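Local coordinates for protein nine-heme cytochrome c (Desulfovibrio desulfuricans, PDB 1OFW) that carries electrons through nine bis-histidine c-type hemes and may form part of a transmembrane redox complex that passes electrons to the cytoplasm for sulfate reduction, at residues S8-A13 / I39-I44; E48-T53 / T93-V98; P139-K144 / G148-G153. All blocks are in the same frame, centred on the assembly; numbering follows the deposited sequence.

Interaction 1 (S8-A13 / I39-I44). With HEC (heme c), chain E.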
loop_
_atom_site.group_PDB
_atom_site.type_symbol
_atom_site.label_atom_id
_atom_site.label_comp_id
_atom_site.label_asym_id
_atom_site.label_seq_id
_atom_site.Cartn_x
_atom_site.Cartn_y
_atom_site.Cartn_z
ATOM N N SER A 8 5.971 19.716 16.102
ATOM C CA SER A 8 7.378 19.737 15.724
ATOM C C SER A 8 7.847 21.064 15.147
ATOM O O SER A 8 9.052 21.322 15.197
ATOM C CB SER A 8 7.652 18.665 14.680
ATOM O OG SER A 8 6.740 18.693 13.610
ATOM N N GLY A 9 6.962 21.854 14.568
ATOM C CA GLY A 9 7.302 23.069 13.839
ATOM C C GLY A 9 7.584 22.880 12.382
ATOM O O GLY A 9 7.927 23.745 11.606
ATOM N N ALA A 10 7.514 21.686 11.823
ATOM C CA ALA A 10 7.384 21.294 10.444
ATOM C C ALA A 10 6.058 21.797 9.910
ATOM O O ALA A 10 5.099 21.969 10.661
ATOM C CB ALA A 10 7.418 19.781 10.213
ATOM N N PRO A 11 5.963 22.060 8.616
ATOM C CA PRO A 11 4.673 22.434 8.071
ATOM C C PRO A 11 3.715 21.248 8.219
ATOM O O PRO A 11 4.145 20.106 8.247
ATOM C CB PRO A 11 4.978 22.760 6.620
ATOM C CG PRO A 11 6.450 22.994 6.584
ATOM C CD PRO A 11 7.020 22.033 7.602
ATOM N N SER A 12 2.462 21.577 8.396
ATOM C CA SER A 12 1.444 20.561 8.639
ATOM C C SER A 12 1.357 19.632 7.457
ATOM O O SER A 12 1.256 18.409 7.614
ATOM C CB SER A 12 0.097 21.262 8.903
ATOM O OG SER A 12 -0.871 20.308 9.360
ATOM N N ALA A 13 1.362 20.233 6.283
ATOM C CA ALA A 13 1.405 19.516 5.012
ATOM C C ALA A 13 2.378 20.239 4.078
ATOM O O ALA A 13 2.464 21.456 4.166
ATOM C CB ALA A 13 0.027 19.383 4.397
ATOM N N ILE A 39 0.034 14.136 10.185
ATOM C CA ILE A 39 -0.439 12.757 10.427
ATOM C C ILE A 39 0.713 11.867 10.782
ATOM O O ILE A 39 0.657 11.033 11.707
ATOM C CB ILE A 39 -1.236 12.245 9.205
ATOM C CG1 ILE A 39 -2.673 12.795 9.256
ATOM C CG2 ILE A 39 -1.197 10.751 9.042
ATOM C CD1 ILE A 39 -3.397 12.664 7.922
ATOM N N HIS A 40 1.818 12.026 10.048
ATOM C CA HIS A 40 2.952 11.135 10.266
ATOM C C HIS A 40 3.635 11.364 11.615
ATOM O O HIS A 40 3.956 10.415 12.320
ATOM C CB HIS A 40 3.959 11.288 9.121
ATOM C CG HIS A 40 3.529 10.544 7.872
ATOM N ND1 HIS A 40 2.635 11.046 6.943
ATOM C CD2 HIS A 40 3.907 9.324 7.411
ATOM C CE1 HIS A 40 2.476 10.156 5.975
ATOM N NE2 HIS A 40 3.243 9.109 6.232
ATOM N N GLU A 41 3.852 12.598 12.069
ATOM C CA GLU A 41 4.561 12.798 13.335
ATOM C C GLU A 41 3.666 12.364 14.492
ATOM O O GLU A 41 4.231 12.009 15.529
ATOM C CB GLU A 41 5.042 14.236 13.468
ATOM C CG GLU A 41 3.967 15.272 13.794
ATOM C CD GLU A 41 4.601 16.662 13.915
ATOM O OE1 GLU A 41 5.056 17.188 12.876
ATOM O OE2 GLU A 41 4.661 17.225 15.036
ATOM N N LYS A 42 2.353 12.375 14.307
ATOM C CA LYS A 42 1.500 11.914 15.404
ATOM C C LYS A 42 1.615 10.395 15.514
ATOM O O LYS A 42 1.475 9.892 16.627
ATOM C CB LYS A 42 0.049 12.295 15.200
ATOM C CG LYS A 42 -0.250 13.760 15.440
ATOM C CD LYS A 42 -1.645 14.106 14.952
ATOM C CE LYS A 42 -1.991 15.511 15.426
ATOM N NZ LYS A 42 -3.453 15.745 15.218
ATOM N N LYS A 43 1.861 9.652 14.438
ATOM C CA LYS A 43 1.927 8.202 14.568
ATOM C C LYS A 43 3.300 7.587 14.740
ATOM O O LYS A 43 3.456 6.517 15.335
ATOM C CB LYS A 43 1.284 7.645 13.295
ATOM C CG LYS A 43 0.896 6.199 13.255
ATOM C CD LYS A 43 -0.107 5.878 14.347
ATOM C CE LYS A 43 -1.461 5.372 13.950
ATOM N NZ LYS A 43 -2.067 4.639 15.105
ATOM N N ILE A 44 4.340 8.236 14.247
ATOM C CA ILE A 44 5.696 7.771 14.254
ATOM C C ILE A 44 6.472 8.608 15.320
ATOM O O ILE A 44 6.656 9.817 15.094
ATOM C CB ILE A 44 6.334 7.861 12.876
ATOM C CG1 ILE A 44 5.591 7.127 11.750
ATOM C CG2 ILE A 44 7.781 7.392 12.926
ATOM C CD1 ILE A 44 5.331 5.674 12.035
HETATM FE FE HEC E . 3.293 7.395 5.175
HETATM C CHA HEC E . 0.036 7.257 6.053
HETATM C CHB HEC E . 2.448 9.023 2.244
HETATM C CHC HEC E . 6.552 8.101 4.626
HETATM C CHD HEC E . 4.136 5.580 7.954
HETATM N NA HEC E . 1.584 7.916 4.282
HETATM C C1A HEC E . 0.306 7.782 4.803
HETATM C C2A HEC E . -0.634 8.259 3.823
HETATM C C3A HEC E . 0.033 8.624 2.728
HETATM C C4A HEC E . 1.450 8.532 3.063
HETATM C CMA HEC E . -0.510 9.076 1.392
HETATM C CAA HEC E . -2.160 8.334 4.074
HETATM C CBA HEC E . -2.527 9.484 5.062
HETATM C CGA HEC E . -2.074 10.808 4.441
HETATM O O1A HEC E . -2.743 11.216 3.496
HETATM O O2A HEC E . -1.032 11.332 4.907
HETATM N NB HEC E . 4.279 8.359 3.728
HETATM C C1B HEC E . 3.790 8.997 2.596
HETATM C C2B HEC E . 4.877 9.599 1.855
HETATM C C3B HEC E . 6.028 9.321 2.515
HETATM C C4B HEC E . 5.653 8.574 3.690
HETATM C CMB HEC E . 4.675 10.379 0.553
HETATM C CAB HEC E . 7.485 9.642 2.185
HETATM C CBB HEC E . 7.748 11.147 1.843
HETATM N NC HEC E . 5.000 6.911 6.094
HETATM C C1C HEC E . 6.290 7.261 5.694
HETATM C C2C HEC E . 7.267 6.603 6.540
HETATM C C3C HEC E . 6.585 5.925 7.471
HETATM C C4C HEC E . 5.178 6.108 7.196
HETATM C CMC HEC E . 8.782 6.705 6.260
HETATM C CAC HEC E . 7.055 5.022 8.595
HETATM C CBC HEC E . 8.423 5.362 9.237
HETATM N ND HEC E . 2.285 6.584 6.701
HETATM C C1D HEC E . 2.815 5.873 7.747
HETATM C C2D HEC E . 1.747 5.471 8.639
HETATM C C3D HEC E . 0.616 6.015 8.167
HETATM C C4D HEC E . 0.922 6.664 6.910
HETATM C CMD HEC E . 1.953 4.616 9.881
HETATM C CAD HEC E . -0.790 6.000 8.781
HETATM C CBD HEC E . -0.886 7.069 9.895
HETATM C CGD HEC E . -2.147 6.934 10.733
HETATM O O1D HEC E . -2.614 7.947 11.300
HETATM O O2D HEC E . -2.666 5.811 10.843
#
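The carboxylate of Glu-41 reaches out from its helix and meets Ser-8 with both oxygens. The backbone N of Ser-8 donates to OE2 of Glu-41 at 3.0 Å, and the N-H...O angle is a bent 144°. The syn lone pair of OE2, on the side of the other oxygen, takes this bond. Ser-8 OG is modelled 2.4 Å from Glu-41 OE1, a hydrogen bond so short that its exact length is doubtful. With OG between its own N and carbonyl carbon (chi1 49°), the hydroxyl of Ser-8 and its N-H turn to the same carboxylate. Beyond CG, the Glu-41 chain is extended (chi2 179°) and carries the carboxylate across to the loop.

Glu-41 OE1 also accepts a hydrogen bond from ND1 of His-37, an axial ligand of heme 1. The carboxylate is thus a second-shell group that probably helps to orient this imidazole and to polarise it. His-40 faces a different heme: its NE2 binds the iron of heme 3 at 2.0 Å, and His-101 supplies the other axial ligand. Ile-44 CD1 packs 3.9 Å from CAC of the same heme.

Loop 8-13 runs into strand 13-16. That strand pairs antiparallel with strand 33-36, which leads into helix 37-43. Pro-11 and Ala-13 also touch helix 152-164.

Interaction 2 (E48-T53 / T93-V98). With HEC (heme c), chain D.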
loop_
_atom_site.group_PDB
_atom_site.type_symbol
_atom_site.label_atom_id
_atom_site.label_comp_id
_atom_site.label_asym_id
_atom_site.label_seq_id
_atom_site.Cartn_x
_atom_site.Cartn_y
_atom_site.Cartn_z
ATOM N N GLU A 48 13.913 10.851 14.116
ATOM C CA GLU A 48 15.067 10.344 13.385
ATOM C C GLU A 48 14.820 9.059 12.634
ATOM O O GLU A 48 15.673 8.651 11.862
ATOM C CB GLU A 48 16.278 10.097 14.341
ATOM C CG GLU A 48 16.848 11.433 14.790
ATOM C CD GLU A 48 18.209 11.288 15.467
ATOM O OE1 GLU A 48 18.869 10.231 15.321
ATOM O OE2 GLU A 48 18.554 12.289 16.130
ATOM N N THR A 49 13.675 8.429 12.872
ATOM C CA THR A 49 13.322 7.278 12.041
ATOM C C THR A 49 13.355 7.717 10.593
ATOM O O THR A 49 13.911 7.070 9.696
ATOM C CB THR A 49 11.947 6.762 12.440
ATOM O OG1 THR A 49 12.025 6.150 13.752
ATOM C CG2 THR A 49 11.511 5.693 11.474
ATOM N N CYS A 50 12.743 8.872 10.304
ATOM C CA CYS A 50 12.736 9.428 8.967
ATOM C C CYS A 50 13.938 10.322 8.688
ATOM O O CYS A 50 14.604 10.134 7.670
ATOM C CB CYS A 50 11.433 10.209 8.781
ATOM S SG CYS A 50 9.997 9.123 8.968
ATOM N N HIS A 51 14.157 11.282 9.592
ATOM C CA HIS A 51 15.272 12.200 9.402
ATOM C C HIS A 51 16.541 11.524 9.920
ATOM O O HIS A 51 17.064 11.865 10.979
ATOM C CB HIS A 51 15.008 13.532 10.111
ATOM C CG HIS A 51 13.776 14.234 9.613
ATOM N ND1 HIS A 51 13.774 14.935 8.443
ATOM C CD2 HIS A 51 12.528 14.351 10.142
ATOM C CE1 HIS A 51 12.566 15.452 8.270
ATOM N NE2 HIS A 51 11.793 15.115 9.268
ATOM N N HIS A 52 16.960 10.535 9.146
ATOM C CA HIS A 52 17.885 9.490 9.600
ATOM C C HIS A 52 19.288 10.016 9.894
ATOM O O HIS A 52 20.019 9.325 10.589
ATOM C CB HIS A 52 17.960 8.358 8.553
ATOM C CG HIS A 52 18.558 8.712 7.247
ATOM N ND1 HIS A 52 19.939 8.639 7.046
ATOM C CD2 HIS A 52 18.053 9.136 6.055
ATOM C CE1 HIS A 52 20.220 9.005 5.817
ATOM N NE2 HIS A 52 19.104 9.305 5.172
ATOM N N THR A 53 19.655 11.167 9.364
ATOM C CA THR A 53 20.950 11.793 9.662
ATOM C C THR A 53 20.910 12.655 10.923
ATOM O O THR A 53 21.976 13.164 11.311
ATOM C CB THR A 53 21.473 12.674 8.516
ATOM O OG1 THR A 53 20.617 13.796 8.232
ATOM C CG2 THR A 53 21.515 11.953 7.182
ATOM N N THR A 93 19.365 3.013 10.228
ATOM C CA THR A 93 18.949 2.467 8.956
ATOM C C THR A 93 17.865 3.376 8.353
ATOM O O THR A 93 16.813 3.490 8.954
ATOM C CB THR A 93 18.317 1.071 9.090
ATOM O OG1 THR A 93 19.246 0.231 9.777
ATOM C CG2 THR A 93 18.049 0.405 7.743
ATOM N N PRO A 94 18.145 3.970 7.220
ATOM C CA PRO A 94 17.112 4.827 6.603
ATOM C C PRO A 94 15.858 4.032 6.256
ATOM O O PRO A 94 15.820 2.822 6.092
ATOM C CB PRO A 94 17.777 5.354 5.337
ATOM C CG PRO A 94 19.243 5.240 5.613
ATOM C CD PRO A 94 19.359 3.983 6.402
ATOM N N VAL A 95 14.792 4.840 6.169
ATOM C CA VAL A 95 13.523 4.375 5.613
ATOM C C VAL A 95 13.216 5.238 4.398
ATOM O O VAL A 95 13.571 6.395 4.239
ATOM C CB VAL A 95 12.368 4.486 6.619
ATOM C CG1 VAL A 95 12.679 3.639 7.867
ATOM C CG2 VAL A 95 12.128 5.927 7.036
ATOM N N SER A 96 12.494 4.721 3.441
ATOM C CA SER A 96 11.758 5.388 2.401
ATOM C C SER A 96 10.236 5.345 2.635
ATOM O O SER A 96 9.784 4.620 3.528
ATOM C CB SER A 96 12.097 4.822 1.025
ATOM O OG SER A 96 11.447 3.578 0.935
ATOM N N CYS A 97 9.490 6.121 1.865
ATOM C CA CYS A 97 8.033 6.138 1.991
ATOM C C CYS A 97 7.496 4.727 1.767
ATOM O O CYS A 97 6.709 4.212 2.556
ATOM C CB CYS A 97 7.409 7.068 0.984
ATOM S SG CYS A 97 8.084 8.719 0.722
ATOM N N VAL A 98 7.971 4.111 0.680
ATOM C CA VAL A 98 7.460 2.786 0.327
ATOM C C VAL A 98 7.843 1.719 1.297
ATOM O O VAL A 98 7.048 0.844 1.682
ATOM C CB VAL A 98 7.921 2.437 -1.101
ATOM C CG1 VAL A 98 7.535 1.011 -1.474
ATOM C CG2 VAL A 98 7.324 3.420 -2.077
HETATM FE FE HEC D . 18.979 9.891 3.245
HETATM C CHA HEC D . 20.677 7.020 2.543
HETATM C CHB HEC D . 16.008 8.325 2.648
HETATM C CHC HEC D . 17.319 12.702 4.247
HETATM C CHD HEC D . 21.925 11.579 3.382
HETATM N NA HEC D . 18.460 8.058 2.702
HETATM C C1A HEC D . 19.304 6.966 2.469
HETATM C C2A HEC D . 18.509 5.797 2.155
HETATM C C3A HEC D . 17.206 6.194 2.125
HETATM C C4A HEC D . 17.166 7.586 2.500
HETATM C CMA HEC D . 15.979 5.324 1.841
HETATM C CAA HEC D . 19.019 4.365 1.963
HETATM C CBA HEC D . 19.272 4.060 0.472
HETATM C CGA HEC D . 19.823 2.643 0.284
HETATM O O1A HEC D . 20.296 2.019 1.271
HETATM O O2A HEC D . 19.728 2.178 -0.873
HETATM N NB HEC D . 17.086 10.410 3.469
HETATM C C1B HEC D . 15.994 9.620 3.132
HETATM C C2B HEC D . 14.763 10.354 3.431
HETATM C C3B HEC D . 15.108 11.570 3.866
HETATM C C4B HEC D . 16.571 11.611 3.881
HETATM C CMB HEC D . 13.362 9.735 3.256
HETATM C CAB HEC D . 14.241 12.744 4.320
HETATM C CBB HEC D . 13.237 12.277 5.393
HETATM N NC HEC D . 19.533 11.735 3.802
HETATM C C1C HEC D . 18.698 12.789 4.117
HETATM C C2C HEC D . 19.454 14.021 4.301
HETATM C C3C HEC D . 20.745 13.712 4.036
HETATM C C4C HEC D . 20.798 12.300 3.730
HETATM C CMC HEC D . 18.798 15.365 4.669
HETATM C CAC HEC D . 21.972 14.652 3.942
HETATM C CBC HEC D . 22.227 15.455 5.227
HETATM N ND HEC D . 20.912 9.375 3.161
HETATM C C1D HEC D . 21.987 10.227 3.248
HETATM C C2D HEC D . 23.210 9.448 3.200
HETATM C C3D HEC D . 22.872 8.165 3.038
HETATM C C4D HEC D . 21.423 8.118 2.894
HETATM C CMD HEC D . 24.593 10.108 3.352
HETATM C CAD HEC D . 23.762 6.892 3.046
HETATM C CBD HEC D . 23.824 6.426 4.524
HETATM C CGD HEC D . 24.361 5.029 4.740
HETATM O O1D HEC D . 24.331 4.557 5.909
HETATM O O2D HEC D . 24.786 4.443 3.723
HETATM O O HOH W 1 16.444 5.626 10.258
HETATM O O HOH W 2 15.072 7.734 6.246
#
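Pro-94 lays its CG over one face of the His-52 imidazole. The contact is a CH-pi interaction, with CG of Pro-94 3.8 Å from the centroid of the His-52 ring and only 10° off the ring normal. It joins the ends of two heme-attachment regions of the class III cytochrome c family. Cys-50 and His-51 close the Cys-X-X-Cys-His motif of heme 1, while Cys-97 opens that of heme 3. Between these two, His-52 ligates heme 2 and Pro-94 packs on it.

His-52 NE2 binds the iron of heme 2 at 2.0 Å, and His-63 is the other axial ligand. The imidazole therefore stands on the porphyrin by its nitrogen edge. Pro-94 fills the angle between ring and macrocycle: its CB lies 3.3 Å from C2A of the heme, while its CG covers the imidazole. Together, metal bond and proline probably limit rotation of the ring. Thr-53 adds its CG2 methyl against the pyrrole at C4C. After Pro-94, Val-95 packs on the end of helix 47-50. Its CG2 sits between the backbone N and the carbonyl carbon, and comes 3.4 Å from the carbonyl O of Thr-49. The same methyl is 4.3 Å from SG of Cys-50, the sulfur linked covalently to heme 1.

Two waters join the backbones. One donates to the carbonyl O of Thr-49, at 3.0 Å, and to the carbonyl O of Thr-93, where the approach is modelled very short and its length is doubtful. The other donates to Cys-50 O at 2.8 Å and accepts from Val-95 N at 2.9 Å.

Interaction 3 (P139-K144 / G148-G153)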
loop_
_atom_site.group_PDB
_atom_site.type_symbol
_atom_site.label_atom_id
_atom_site.label_comp_id
_atom_site.label_asym_id
_atom_site.label_seq_id
_atom_site.Cartn_x
_atom_site.Cartn_y
_atom_site.Cartn_z
ATOM N N PRO A 139 2.001 25.589 -13.955
ATOM C CA PRO A 139 3.357 25.254 -14.396
ATOM C C PRO A 139 4.430 26.197 -13.890
ATOM O O PRO A 139 5.562 25.786 -13.631
ATOM C CB PRO A 139 3.260 25.370 -15.920
ATOM C CG PRO A 139 1.812 25.165 -16.213
ATOM C CD PRO A 139 1.067 25.816 -15.065
ATOM N N GLU A 140 4.126 27.485 -13.703
ATOM C CA GLU A 140 5.090 28.387 -13.076
ATOM C C GLU A 140 5.408 28.014 -11.626
ATOM O O GLU A 140 6.578 28.060 -11.197
ATOM C CB GLU A 140 4.522 29.818 -13.188
ATOM C CG GLU A 140 3.890 30.051 -14.568
ATOM C CD GLU A 140 2.420 29.731 -14.713
ATOM O OE1 GLU A 140 1.526 30.371 -14.103
ATOM O OE2 GLU A 140 2.066 28.814 -15.470
ATOM N N GLN A 141 4.381 27.644 -10.859
ATOM C CA GLN A 141 4.598 27.166 -9.489
ATOM C C GLN A 141 5.444 25.895 -9.472
ATOM O O GLN A 141 6.343 25.708 -8.666
ATOM C CB GLN A 141 3.242 26.942 -8.824
ATOM C CG GLN A 141 2.630 28.210 -8.240
ATOM C CD GLN A 141 1.183 28.001 -7.828
ATOM O OE1 GLN A 141 0.430 27.193 -8.346
ATOM N NE2 GLN A 141 0.810 28.792 -6.835
ATOM N N MET A 142 5.178 24.987 -10.407
ATOM C CA MET A 142 6.033 23.772 -10.515
ATOM C C MET A 142 7.476 24.107 -10.716
ATOM O O MET A 142 8.366 23.528 -10.102
ATOM C CB MET A 142 5.450 22.914 -11.654
ATOM C CG MET A 142 6.250 21.630 -11.893
ATOM S SD MET A 142 6.015 20.451 -10.537
ATOM C CE MET A 142 6.723 18.978 -11.249
ATOM N N GLN A 143 7.752 25.104 -11.615
ATOM C CA GLN A 143 9.126 25.493 -11.855
ATOM C C GLN A 143 9.793 26.047 -10.611
ATOM O O GLN A 143 10.920 25.743 -10.249
ATOM C CB GLN A 143 9.240 26.575 -12.958
ATOM C CG GLN A 143 8.917 26.021 -14.350
ATOM C CD GLN A 143 9.915 24.943 -14.743
ATOM O OE1 GLN A 143 11.129 25.188 -14.737
ATOM N NE2 GLN A 143 9.394 23.750 -15.001
ATOM N N LYS A 144 9.037 26.896 -9.902
ATOM C CA LYS A 144 9.610 27.446 -8.672
ATOM C C LYS A 144 9.870 26.378 -7.632
ATOM O O LYS A 144 10.832 26.425 -6.878
ATOM C CB LYS A 144 8.703 28.543 -8.106
ATOM C CG LYS A 144 8.442 29.688 -9.086
ATOM C CD LYS A 144 7.547 30.771 -8.481
ATOM C CE LYS A 144 7.919 32.135 -9.072
ATOM N NZ LYS A 144 6.733 33.034 -9.214
ATOM N N GLY A 148 13.338 25.712 -6.116
ATOM C CA GLY A 148 13.543 25.980 -4.709
ATOM C C GLY A 148 13.228 27.425 -4.360
ATOM O O GLY A 148 13.572 27.891 -3.260
ATOM N N THR A 149 12.568 28.127 -5.251
ATOM C CA THR A 149 12.268 29.543 -5.064
ATOM C C THR A 149 10.793 29.742 -4.811
ATOM O O THR A 149 10.250 30.827 -4.704
ATOM C CB THR A 149 12.744 30.380 -6.262
ATOM O OG1 THR A 149 11.974 30.075 -7.440
ATOM C CG2 THR A 149 14.189 30.061 -6.647
ATOM N N LEU A 150 10.027 28.657 -4.672
ATOM C CA LEU A 150 8.622 28.809 -4.365
ATOM C C LEU A 150 8.483 29.409 -2.949
ATOM O O LEU A 150 9.157 28.930 -2.052
ATOM C CB LEU A 150 7.865 27.470 -4.447
ATOM C CG LEU A 150 6.345 27.510 -4.283
ATOM C CD1 LEU A 150 5.644 28.196 -5.437
ATOM C CD2 LEU A 150 5.753 26.105 -4.102
ATOM N N LEU A 151 7.621 30.400 -2.800
ATOM C CA LEU A 151 7.455 31.004 -1.472
ATOM C C LEU A 151 6.815 30.025 -0.504
ATOM O O LEU A 151 5.869 29.351 -0.917
ATOM C CB LEU A 151 6.614 32.280 -1.548
ATOM C CG LEU A 151 7.328 33.467 -2.221
ATOM C CD1 LEU A 151 6.336 34.560 -2.548
ATOM C CD2 LEU A 151 8.458 33.944 -1.322
ATOM N N PRO A 152 7.268 29.959 0.732
ATOM C CA PRO A 152 6.731 28.960 1.656
ATOM C C PRO A 152 5.212 29.095 1.834
ATOM O O PRO A 152 4.567 28.061 2.072
ATOM C CB PRO A 152 7.451 29.234 2.981
ATOM C CG PRO A 152 8.686 29.988 2.588
ATOM C CD PRO A 152 8.268 30.825 1.407
ATOM N N GLY A 153 4.679 30.297 1.731
ATOM C CA GLY A 153 3.245 30.515 1.820
ATOM C C GLY A 153 2.522 29.911 0.630
ATOM O O GLY A 153 1.379 29.467 0.724
#
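The carbonyl O of Lys-144 faces three successive backbone N-H groups, where the chain turns back at Gly-148 with a positive phi of 87°. Thr-149 N donates to Lys-144 O at 2.9 Å with an N-H...O angle of 144°. Leu-150 N and Gly-148 N also donate to this oxygen, but both bonds are weak.

The turn brings side chains back against the helix. Leu-150 CB lies 3.9 Å from CB of Lys-144. With Leu-150 CG trans to the backbone N (chi1 -174°), its CD1 reaches 4.1 Å from CG of Gln-141. The leucine crosses the aliphatic part of the glutamine at a slant. The amide end of Gln-141 is engaged differently: OE1 bonds to N of Thr-138, just before the helix. Thr-149 crosses Lys-144 at about a right angle, with OG1 3.7 Å from CB of the lysine. Leu-150 also touches Asn-155 of helix 152-164.

The bonds from Thr-149 N to Lys-144 O and from Gly-148 N to Gly-145 O, with Gly-148 at C-prime, make this a Schellman motif. It ends helix 139-147 and starts the short link to helix 152-164.

How the interactions relate
Interactions 1 and 2 are close, with centres 14 Å apart. They touch where Ile-44 CG2 meets Thr-49 CB at 4.2 Å. They also share hemes. His-37, held by Glu-41 of interaction 1, binds the same iron as His-51 of interaction 2. His-40 of interaction 1 ligates heme 3, to which Cys-97 of interaction 2 is bonded. Both contacts thus belong to one tetraheme cluster. Interaction 3 stands apart, its centre 22 Å from that of interaction 1 and 26 Å from that of interaction 2. It lies away from the heme sites, with the Leu-150 side chain about 10 Å from a heme. Helix 152-164 links interactions 1 and 3: it begins within 148-153 and touches Pro-11 and Ala-13.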